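Local coordinates for protein UDP-galactopyranose mutase (Deinococcus radiodurans, PDB 3HDQ) that probably interconverts UDP-galactopyranose and UDP-galactofuranose as an FAD-dependent mutase, and is caught here with its flavin and its sugar-nucleotide substrate bound, at residues A37-V43 / M225-L230; L56-P62 / K236-D242. One frame throughout, in Å; residues are numbered along the deposited sequence.

Overall arrangement
Both contacts serve the Rossmann-type FAD-binding part of the chain, and both join its first elements to elements that come more than 170 residues later. In contact 1 the start of helix 39-50 packs against the end of helix 222-229; in contact 2 the strands that follow these helices, 55-58 and 235-239, pair where the parallel sheet runs on into the second subunit. Contact 1 is fully buried and almost wholly apolar, and touches the cofactor's pyrophosphate. Contact 2 is partly buried, rests on backbone hydrogen bonds and charged side chains, and holds the cofactor's adenosine end, while strand 235-239 borders the second subunit. The two meet where Asp59 OD2 probably accepts a hydrogen bond from Ala37 N.

Contact 1: A37-V43 / M225-L230; sequences AGFAGSV and MFQNML. With FAD (flavin-adenine dinucleotide), chain L.
Phe39 and Phe226 form the aromatic centre of this helix-helix contact, an edge-to-face pair with centroids 4.7 Å apart and planes at 63°. Phe226 CZ points at the middle of the Phe39 ring and stands 3.4 Å above its plane. With CG anti to its carbonyl carbon (chi1 -83°), Phe226 sends its ring across to helix 39-50, where its edge also meets Ser42, Ser42 OG lying 3.5 Å from Phe226 CD2.

Aliphatic and sulfur groups fill in around the rings. The chain of Met225 bends at chi3, which brings its methyl CE to 3.5 Å from Phe39 CE2. Farther along, Leu230 CD2 packs on Ser42 CB at 3.7 Å, and Met229 SD lies more loosely against Val43 CG2. Were Phe39 cut back to an alanine, the edge of Phe226 and the methyl of Met225 would probably lose the ring they pack on, and a gap would open beside the cofactor. Helix 373-388 reaches the same ring through Met373 and Val377.

Polar contacts belong to the turn between strand and helix, where Gly38 is the N-cap residue. Ala40 N donates to FAD O1P over 2.9 Å, nearly straight at 164°. A side chain at Gly38 would run into FAD O5B, in keeping with the glycine-rich GxGxxG pattern of Rossmann-type dinucleotide sites. The helix start thus gives its amide to the pyrophosphate, where its dipole probably favours the negative charge, while no hydrogen bond joins these two segments, which meet mainly through apolar and aromatic packing.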
loop_
_atom_site.group_PDB
_atom_site.type_symbol
_atom_site.label_atom_id
_atom_site.label_comp_id
_atom_site.label_asym_id
_atom_site.label_seq_id
_atom_site.Cartn_x
_atom_site.Cartn_y
_atom_site.Cartn_z
ATOM N N ALA A 37 -7.949 12.311 -0.067
ATOM C CA ALA A 37 -7.084 11.829 -1.144
ATOM C C ALA A 37 -7.807 10.883 -2.121
ATOM O O ALA A 37 -7.197 9.971 -2.690
ATOM C CB ALA A 37 -5.852 11.159 -0.572
ATOM N N GLY A 38 -9.107 11.089 -2.292
ATOM C CA GLY A 38 -9.854 10.380 -3.315
ATOM C C GLY A 38 -9.586 11.008 -4.667
ATOM O O GLY A 38 -8.606 11.739 -4.829
ATOM N N PHE A 39 -10.442 10.744 -5.645
ATOM C CA PHE A 39 -10.249 11.355 -6.944
ATOM C C PHE A 39 -10.226 12.874 -6.860
ATOM O O PHE A 39 -9.404 13.512 -7.505
ATOM C CB PHE A 39 -11.312 10.891 -7.941
ATOM C CG PHE A 39 -10.969 9.606 -8.610
ATOM C CD1 PHE A 39 -11.491 8.414 -8.144
ATOM C CD2 PHE A 39 -10.093 9.587 -9.687
ATOM C CE1 PHE A 39 -11.165 7.218 -8.750
ATOM C CE2 PHE A 39 -9.757 8.395 -10.297
ATOM C CZ PHE A 39 -10.293 7.206 -9.825
ATOM N N ALA A 40 -11.123 13.448 -6.063
ATOM C CA ALA A 40 -11.237 14.905 -5.989
ATOM C C ALA A 40 -9.939 15.548 -5.519
ATOM O O ALA A 40 -9.377 16.415 -6.195
ATOM C CB ALA A 40 -12.394 15.309 -5.077
ATOM N N GLY A 41 -9.464 15.132 -4.351
ATOM C CA GLY A 41 -8.243 15.703 -3.814
ATOM C C GLY A 41 -6.997 15.424 -4.644
ATOM O O GLY A 41 -6.166 16.312 -4.854
ATOM N N SER A 42 -6.862 14.186 -5.113
ATOM C CA SER A 42 -5.642 13.742 -5.780
ATOM C C SER A 42 -5.458 14.384 -7.146
ATOM O O SER A 42 -4.343 14.675 -7.541
ATOM C CB SER A 42 -5.631 12.221 -5.921
ATOM O OG SER A 42 -5.677 11.612 -4.652
ATOM N N VAL A 43 -6.548 14.584 -7.878
ATOM C CA VAL A 43 -6.453 15.224 -9.182
ATOM C C VAL A 43 -6.022 16.672 -8.991
ATOM O O VAL A 43 -5.167 17.169 -9.714
ATOM C CB VAL A 43 -7.781 15.177 -9.954
ATOM C CG1 VAL A 43 -7.718 16.109 -11.174
ATOM C CG2 VAL A 43 -8.089 13.761 -10.397
ATOM N N MET A 225 -2.337 3.573 -9.514
ATOM C CA MET A 225 -2.616 4.776 -10.297
ATOM C C MET A 225 -2.532 6.024 -9.408
ATOM O O MET A 225 -1.847 6.997 -9.739
ATOM C CB MET A 225 -4.007 4.680 -10.953
ATOM C CG MET A 225 -4.424 5.922 -11.744
ATOM S SD MET A 225 -6.176 5.922 -12.160
ATOM C CE MET A 225 -6.872 6.396 -10.581
ATOM N N PHE A 226 -3.230 5.983 -8.277
ATOM C CA PHE A 226 -3.163 7.060 -7.303
ATOM C C PHE A 226 -1.735 7.365 -6.849
ATOM O O PHE A 226 -1.361 8.528 -6.754
ATOM C CB PHE A 226 -4.081 6.778 -6.109
ATOM C CG PHE A 226 -5.516 7.157 -6.364
ATOM C CD1 PHE A 226 -6.452 6.200 -6.702
ATOM C CD2 PHE A 226 -5.917 8.480 -6.304
ATOM C CE1 PHE A 226 -7.772 6.555 -6.957
ATOM C CE2 PHE A 226 -7.237 8.842 -6.550
ATOM C CZ PHE A 226 -8.166 7.877 -6.880
ATOM N N GLN A 227 -0.939 6.332 -6.585
ATOM C CA GLN A 227 0.443 6.550 -6.163
ATOM C C GLN A 227 1.217 7.377 -7.186
ATOM O O GLN A 227 1.932 8.304 -6.811
ATOM C CB GLN A 227 1.156 5.220 -5.845
ATOM C CG GLN A 227 0.735 4.646 -4.487
ATOM C CD GLN A 227 1.155 3.191 -4.249
ATOM O OE1 GLN A 227 1.742 2.539 -5.114
ATOM N NE2 GLN A 227 0.841 2.678 -3.054
ATOM N N ASN A 228 1.059 7.052 -8.470
ATOM C CA ASN A 228 1.650 7.857 -9.543
ATOM C C ASN A 228 1.145 9.314 -9.543
ATOM O O ASN A 228 1.916 10.251 -9.776
ATOM C CB ASN A 228 1.401 7.214 -10.921
ATOM C CG ASN A 228 2.118 5.868 -11.095
ATOM O OD1 ASN A 228 3.168 5.608 -10.488
ATOM N ND2 ASN A 228 1.546 5.008 -11.934
ATOM N N MET A 229 -0.146 9.502 -9.272
ATOM C CA MET A 229 -0.748 10.840 -9.241
ATOM C C MET A 229 -0.174 11.733 -8.131
ATOM O O MET A 229 -0.069 12.951 -8.282
ATOM C CB MET A 229 -2.262 10.728 -9.067
ATOM C CG MET A 229 -3.083 11.202 -10.249
ATOM S SD MET A 229 -4.855 10.871 -10.020
ATOM C CE MET A 229 -4.841 9.153 -10.430
ATOM N N LEU A 230 0.195 11.119 -7.016
ATOM C CA LEU A 230 0.666 11.870 -5.856
ATOM C C LEU A 230 2.190 11.811 -5.713
ATOM O O LEU A 230 2.725 12.127 -4.654
ATOM C CB LEU A 230 -0.003 11.336 -4.583
ATOM C CG LEU A 230 -1.536 11.274 -4.578
ATOM C CD1 LEU A 230 -2.049 10.722 -3.254
ATOM C CD2 LEU A 230 -2.110 12.641 -4.833
HETATM P PA FAD L . -14.044 10.148 -1.738
HETATM O O1A FAD L . -13.541 8.956 -2.309
HETATM O O2A FAD L . -15.088 9.835 -0.852
HETATM O O5B FAD L . -12.864 10.794 -0.974
HETATM C C5B FAD L . -12.981 11.832 -0.076
HETATM C C4B FAD L . -11.946 11.619 0.978
HETATM O O4B FAD L . -11.999 12.639 1.909
HETATM C C3B FAD L . -12.257 10.349 1.732
HETATM O O3B FAD L . -11.273 9.381 1.587
HETATM C C2B FAD L . -12.349 10.779 3.158
HETATM O O2B FAD L . -11.692 9.872 3.957
HETATM C C1B FAD L . -11.689 12.126 3.149
HETATM N N9A FAD L . -12.141 12.952 4.264
HETATM C C8A FAD L . -13.389 13.295 4.602
HETATM N N7A FAD L . -13.371 14.040 5.678
HETATM C C5A FAD L . -12.112 14.191 6.058
HETATM C C6A FAD L . -11.505 14.855 7.100
HETATM N N6A FAD L . -12.182 15.643 7.863
HETATM N N1A FAD L . -10.164 14.829 7.239
HETATM C C2A FAD L . -9.411 14.135 6.361
HETATM N N3A FAD L . -10.006 13.485 5.340
HETATM C C4A FAD L . -11.328 13.497 5.189
HETATM N N1 FAD L . -17.936 5.222 -9.520
HETATM C C2 FAD L . -17.764 4.795 -10.776
HETATM O O2 FAD L . -17.439 5.542 -11.648
HETATM N N3 FAD L . -17.958 3.498 -11.034
HETATM C C4 FAD L . -18.314 2.643 -10.046
HETATM O O4 FAD L . -18.489 1.491 -10.261
HETATM C C4X FAD L . -18.495 3.100 -8.793
HETATM N N5 FAD L . -18.867 2.241 -7.822
HETATM C C5X FAD L . -19.044 2.698 -6.567
HETATM C C6 FAD L . -19.410 1.813 -5.581
HETATM C C7 FAD L . -19.590 2.263 -4.304
HETATM C C7M FAD L . -19.989 1.329 -3.238
HETATM C C8 FAD L . -19.393 3.581 -4.006
HETATM C C8M FAD L . -19.611 4.018 -2.606
HETATM C C9 FAD L . -19.017 4.466 -4.996
HETATM C C9A FAD L . -18.846 4.033 -6.287
HETATM N N10 FAD L . -18.466 4.891 -7.278
HETATM C C10 FAD L . -18.302 4.407 -8.527
HETATM C "C1'" FAD L . -18.356 6.353 -7.048
HETATM C "C2'" FAD L . -16.983 6.791 -6.594
HETATM O "O2'" FAD L . -16.762 6.166 -5.381
HETATM C "C3'" FAD L . -16.870 8.297 -6.380
HETATM O "O3'" FAD L . -17.022 9.047 -7.502
HETATM C "C4'" FAD L . -15.469 8.674 -6.067
HETATM O "O4'" FAD L . -14.933 7.551 -5.437
HETATM C "C5'" FAD L . -15.502 9.899 -5.202
HETATM O "O5'" FAD L . -14.334 10.632 -5.171
HETATM P P FAD L . -14.188 11.753 -4.108
HETATM O O1P FAD L . -12.852 12.201 -4.089
HETATM O O2P FAD L . -15.033 12.812 -4.509
HETATM O O3P FAD L . -14.656 11.185 -2.733
#

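Contact 2: L56-P62 / K236-D242; sequences LIVDRRP and KVMLNTD. With FAD (flavin-adenine dinucleotide), chain L.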
loop_
_atom_site.group_PDB
_atom_site.type_symbol
_atom_site.label_atom_id
_atom_site.label_comp_id
_atom_site.label_asym_id
_atom_site.label_seq_id
_atom_site.Cartn_x
_atom_site.Cartn_y
_atom_site.Cartn_z
ATOM N N LEU A 56 -0.031 20.031 0.640
ATOM C CA LEU A 56 -0.160 19.045 1.690
ATOM C C LEU A 56 -1.515 18.403 1.490
ATOM O O LEU A 56 -2.544 19.092 1.517
ATOM C CB LEU A 56 -0.077 19.674 3.084
ATOM C CG LEU A 56 -0.294 18.677 4.228
ATOM C CD1 LEU A 56 0.817 17.640 4.251
ATOM C CD2 LEU A 56 -0.403 19.379 5.577
ATOM N N ILE A 57 -1.518 17.094 1.252
ATOM C CA ILE A 57 -2.779 16.385 1.102
ATOM C C ILE A 57 -2.985 15.484 2.304
ATOM O O ILE A 57 -2.095 14.736 2.698
ATOM C CB ILE A 57 -2.879 15.600 -0.238
ATOM C CG1 ILE A 57 -4.315 15.100 -0.451
ATOM C CG2 ILE A 57 -1.886 14.444 -0.272
ATOM C CD1 ILE A 57 -4.605 14.571 -1.871
ATOM N N VAL A 58 -4.161 15.574 2.904
ATOM C CA VAL A 58 -4.409 14.852 4.132
ATOM C C VAL A 58 -5.642 13.953 3.996
ATOM O O VAL A 58 -6.580 14.271 3.264
ATOM C CB VAL A 58 -4.535 15.842 5.305
ATOM C CG1 VAL A 58 -5.881 16.563 5.269
ATOM C CG2 VAL A 58 -4.339 15.135 6.626
ATOM N N ASP A 59 -5.627 12.810 4.673
ATOM C CA ASP A 59 -6.826 11.980 4.761
ATOM C C ASP A 59 -6.863 11.330 6.131
ATOM O O ASP A 59 -5.831 10.913 6.662
ATOM C CB ASP A 59 -6.843 10.923 3.648
ATOM C CG ASP A 59 -8.252 10.398 3.344
ATOM O OD1 ASP A 59 -8.905 9.817 4.244
ATOM O OD2 ASP A 59 -8.696 10.551 2.188
ATOM N N ARG A 60 -8.050 11.238 6.712
ATOM C CA ARG A 60 -8.176 10.605 8.016
ATOM C C ARG A 60 -8.026 9.097 7.895
ATOM O O ARG A 60 -7.755 8.421 8.888
ATOM C CB ARG A 60 -9.521 10.950 8.662
ATOM C CG ARG A 60 -10.664 10.046 8.235
ATOM C CD ARG A 60 -11.923 10.841 7.912
ATOM N NE ARG A 60 -12.487 11.511 9.081
ATOM C CZ ARG A 60 -13.570 12.291 9.047
ATOM N NH1 ARG A 60 -14.220 12.493 7.903
ATOM N NH2 ARG A 60 -14.006 12.873 10.160
ATOM N N ARG A 61 -8.211 8.560 6.689
ATOM C CA ARG A 61 -7.990 7.125 6.481
ATOM C C ARG A 61 -6.492 6.837 6.435
ATOM O O ARG A 61 -5.699 7.759 6.265
ATOM C CB ARG A 61 -8.702 6.640 5.216
ATOM C CG ARG A 61 -10.203 6.533 5.401
ATOM C CD ARG A 61 -10.919 6.422 4.076
ATOM N NE ARG A 61 -12.326 6.087 4.280
ATOM C CZ ARG A 61 -13.270 6.236 3.359
ATOM N NH1 ARG A 61 -12.960 6.713 2.164
ATOM N NH2 ARG A 61 -14.529 5.915 3.639
ATOM N N PRO A 62 -6.095 5.569 6.618
ATOM C CA PRO A 62 -4.656 5.273 6.645
ATOM C C PRO A 62 -4.114 4.981 5.261
ATOM O O PRO A 62 -3.003 4.482 5.150
ATOM C CB PRO A 62 -4.562 3.992 7.485
ATOM C CG PRO A 62 -6.007 3.482 7.641
ATOM C CD PRO A 62 -6.912 4.365 6.835
ATOM N N LYS A 236 3.064 16.542 -0.429
ATOM C CA LYS A 236 3.283 15.886 0.856
ATOM C C LYS A 236 2.002 15.164 1.233
ATOM O O LYS A 236 0.915 15.744 1.164
ATOM C CB LYS A 236 3.644 16.909 1.941
ATOM C CG LYS A 236 4.816 17.817 1.588
ATOM C CD LYS A 236 6.010 17.005 1.135
ATOM C CE LYS A 236 6.796 17.758 0.086
ATOM N NZ LYS A 236 7.794 16.896 -0.607
ATOM N N VAL A 237 2.125 13.900 1.626
ATOM C CA VAL A 237 0.948 13.082 1.888
ATOM C C VAL A 237 0.831 12.689 3.356
ATOM O O VAL A 237 1.689 12.004 3.893
ATOM C CB VAL A 237 0.969 11.817 1.046
ATOM C CG1 VAL A 237 -0.341 11.057 1.214
ATOM C CG2 VAL A 237 1.228 12.162 -0.413
ATOM N N MET A 238 -0.252 13.114 3.990
ATOM C CA MET A 238 -0.450 12.890 5.416
ATOM C C MET A 238 -1.656 11.978 5.665
ATOM O O MET A 238 -2.801 12.335 5.366
ATOM C CB MET A 238 -0.651 14.233 6.110
ATOM C CG MET A 238 -0.348 14.236 7.572
ATOM S SD MET A 238 -0.302 15.919 8.218
ATOM C CE MET A 238 0.330 15.532 9.839
ATOM N N LEU A 239 -1.396 10.796 6.210
ATOM C CA LEU A 239 -2.449 9.814 6.416
ATOM C C LEU A 239 -2.800 9.653 7.893
ATOM O O LEU A 239 -2.062 10.098 8.767
ATOM C CB LEU A 239 -2.067 8.470 5.767
ATOM C CG LEU A 239 -1.822 8.566 4.250
ATOM C CD1 LEU A 239 -1.501 7.221 3.633
ATOM C CD2 LEU A 239 -3.021 9.185 3.554
ATOM N N ASN A 240 -3.932 9.012 8.159
ATOM C CA ASN A 240 -4.411 8.828 9.516
ATOM C C ASN A 240 -4.639 10.172 10.213
ATOM O O ASN A 240 -4.455 10.299 11.426
ATOM C CB ASN A 240 -3.428 7.970 10.315
ATOM C CG ASN A 240 -4.116 7.190 11.418
ATOM O OD1 ASN A 240 -5.250 6.744 11.248
ATOM N ND2 ASN A 240 -3.440 7.029 12.558
ATOM N N THR A 241 -5.056 11.167 9.437
ATOM C CA THR A 241 -5.100 12.548 9.915
ATOM C C THR A 241 -6.362 13.331 9.519
ATOM O O THR A 241 -6.549 13.684 8.365
ATOM C CB THR A 241 -3.863 13.318 9.424
ATOM O OG1 THR A 241 -2.671 12.629 9.831
ATOM C CG2 THR A 241 -3.856 14.734 9.973
ATOM N N ASP A 242 -7.228 13.604 10.489
ATOM C CA ASP A 242 -8.337 14.531 10.274
ATOM C C ASP A 242 -7.745 15.920 10.110
ATOM O O ASP A 242 -6.925 16.327 10.930
ATOM C CB ASP A 242 -9.283 14.512 11.479
ATOM C CG ASP A 242 -10.635 15.162 11.180
ATOM O OD1 ASP A 242 -10.676 16.373 10.874
ATOM O OD2 ASP A 242 -11.659 14.451 11.261
HETATM P PA FAD L . -14.044 10.148 -1.738
HETATM O O1A FAD L . -13.541 8.956 -2.309
HETATM O O2A FAD L . -15.088 9.835 -0.852
HETATM O O5B FAD L . -12.864 10.794 -0.974
HETATM C C5B FAD L . -12.981 11.832 -0.076
HETATM C C4B FAD L . -11.946 11.619 0.978
HETATM O O4B FAD L . -11.999 12.639 1.909
HETATM C C3B FAD L . -12.257 10.349 1.732
HETATM O O3B FAD L . -11.273 9.381 1.587
HETATM C C2B FAD L . -12.349 10.779 3.158
HETATM O O2B FAD L . -11.692 9.872 3.957
HETATM C C1B FAD L . -11.689 12.126 3.149
HETATM N N9A FAD L . -12.141 12.952 4.264
HETATM C C8A FAD L . -13.389 13.295 4.602
HETATM N N7A FAD L . -13.371 14.040 5.678
HETATM C C5A FAD L . -12.112 14.191 6.058
HETATM C C6A FAD L . -11.505 14.855 7.100
HETATM N N6A FAD L . -12.182 15.643 7.863
HETATM N N1A FAD L . -10.164 14.829 7.239
HETATM C C2A FAD L . -9.411 14.135 6.361
HETATM N N3A FAD L . -10.006 13.485 5.340
HETATM C C4A FAD L . -11.328 13.497 5.189
HETATM N N1 FAD L . -17.936 5.222 -9.520
HETATM C C2 FAD L . -17.764 4.795 -10.776
HETATM O O2 FAD L . -17.439 5.542 -11.648
HETATM N N3 FAD L . -17.958 3.498 -11.034
HETATM C C4 FAD L . -18.314 2.643 -10.046
HETATM O O4 FAD L . -18.489 1.491 -10.261
HETATM C C4X FAD L . -18.495 3.100 -8.793
HETATM N N5 FAD L . -18.867 2.241 -7.822
HETATM C C5X FAD L . -19.044 2.698 -6.567
HETATM C C6 FAD L . -19.410 1.813 -5.581
HETATM C C7 FAD L . -19.590 2.263 -4.304
HETATM C C7M FAD L . -19.989 1.329 -3.238
HETATM C C8 FAD L . -19.393 3.581 -4.006
HETATM C C8M FAD L . -19.611 4.018 -2.606
HETATM C C9 FAD L . -19.017 4.466 -4.996
HETATM C C9A FAD L . -18.846 4.033 -6.287
HETATM N N10 FAD L . -18.466 4.891 -7.278
HETATM C C10 FAD L . -18.302 4.407 -8.527
HETATM C "C1'" FAD L . -18.356 6.353 -7.048
HETATM C "C2'" FAD L . -16.983 6.791 -6.594
HETATM O "O2'" FAD L . -16.762 6.166 -5.381
HETATM C "C3'" FAD L . -16.870 8.297 -6.380
HETATM O "O3'" FAD L . -17.022 9.047 -7.502
HETATM C "C4'" FAD L . -15.469 8.674 -6.067
HETATM O "O4'" FAD L . -14.933 7.551 -5.437
HETATM C "C5'" FAD L . -15.502 9.899 -5.202
HETATM O "O5'" FAD L . -14.334 10.632 -5.171
HETATM P P FAD L . -14.188 11.753 -4.108
HETATM O O1P FAD L . -12.852 12.201 -4.089
HETATM O O2P FAD L . -15.033 12.812 -4.509
HETATM O O3P FAD L . -14.656 11.185 -2.733
#
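Leu56 crosses Lys236 at about a right angle on neighbouring parallel strands, its CD1 3.7 Å from Lys236 CB. The amine of Lys236 is held elsewhere, by Pro233 O and by Glu245 and Asn240 of the second subunit. Ile57 bonds on both sides of Val237: its N donates to Lys236 O and its O accepts from Met238 N, each over 2.8 Å and close to straight. On the same face as Val237, Ile57 CG2 packs against that residue's CG2. Val58 puts CG2 anti to its backbone N (chi1 75° for CG1), where the methyl meets Thr241 CB at 3.4 Å.

In Rossmann-type folds an acidic residue at the end of the second strand commonly holds the adenosine ribose, and Asp59 does so here. Its OD1 accepts from FAD O2B and its OD2 from FAD O3B, so the carboxylate grips both ribose hydroxyls. OD1 also takes Arg61 N on its anti lone pair, 2.8 Å away, closing an Asx turn. Asp59 N still donates to Met238 O, but Asp59 O takes Thr241 N, one residue farther than regular parallel pairing would give.

Arg60, bent at chi2 and chi3, turns one guanidinium face toward C6A and N6A of the adenine, tilted rather than flat against it, with Arg60 NH1 2.8 Å from FAD N7A. Its NH2 forms a salt bridge of 3.0 Å with Asp242 OD2, the carboxylate standing almost perpendicular (87°) to the guanidinium. Asp242 OD1 in turn receives a weak bond from FAD N6A and also a hydrogen bond from Arg244 N. Arg61 extends to the ribose, where NH1 makes a weak bond to FAD O3B, and Tyr82 meets it in a cation-pi contact. Arg61 O accepts from Asn240 N at 2.9 Å, the donor lying above the carbonyl plane. Beyond it, Pro62 O rests 3.5 Å from Leu239 CD1.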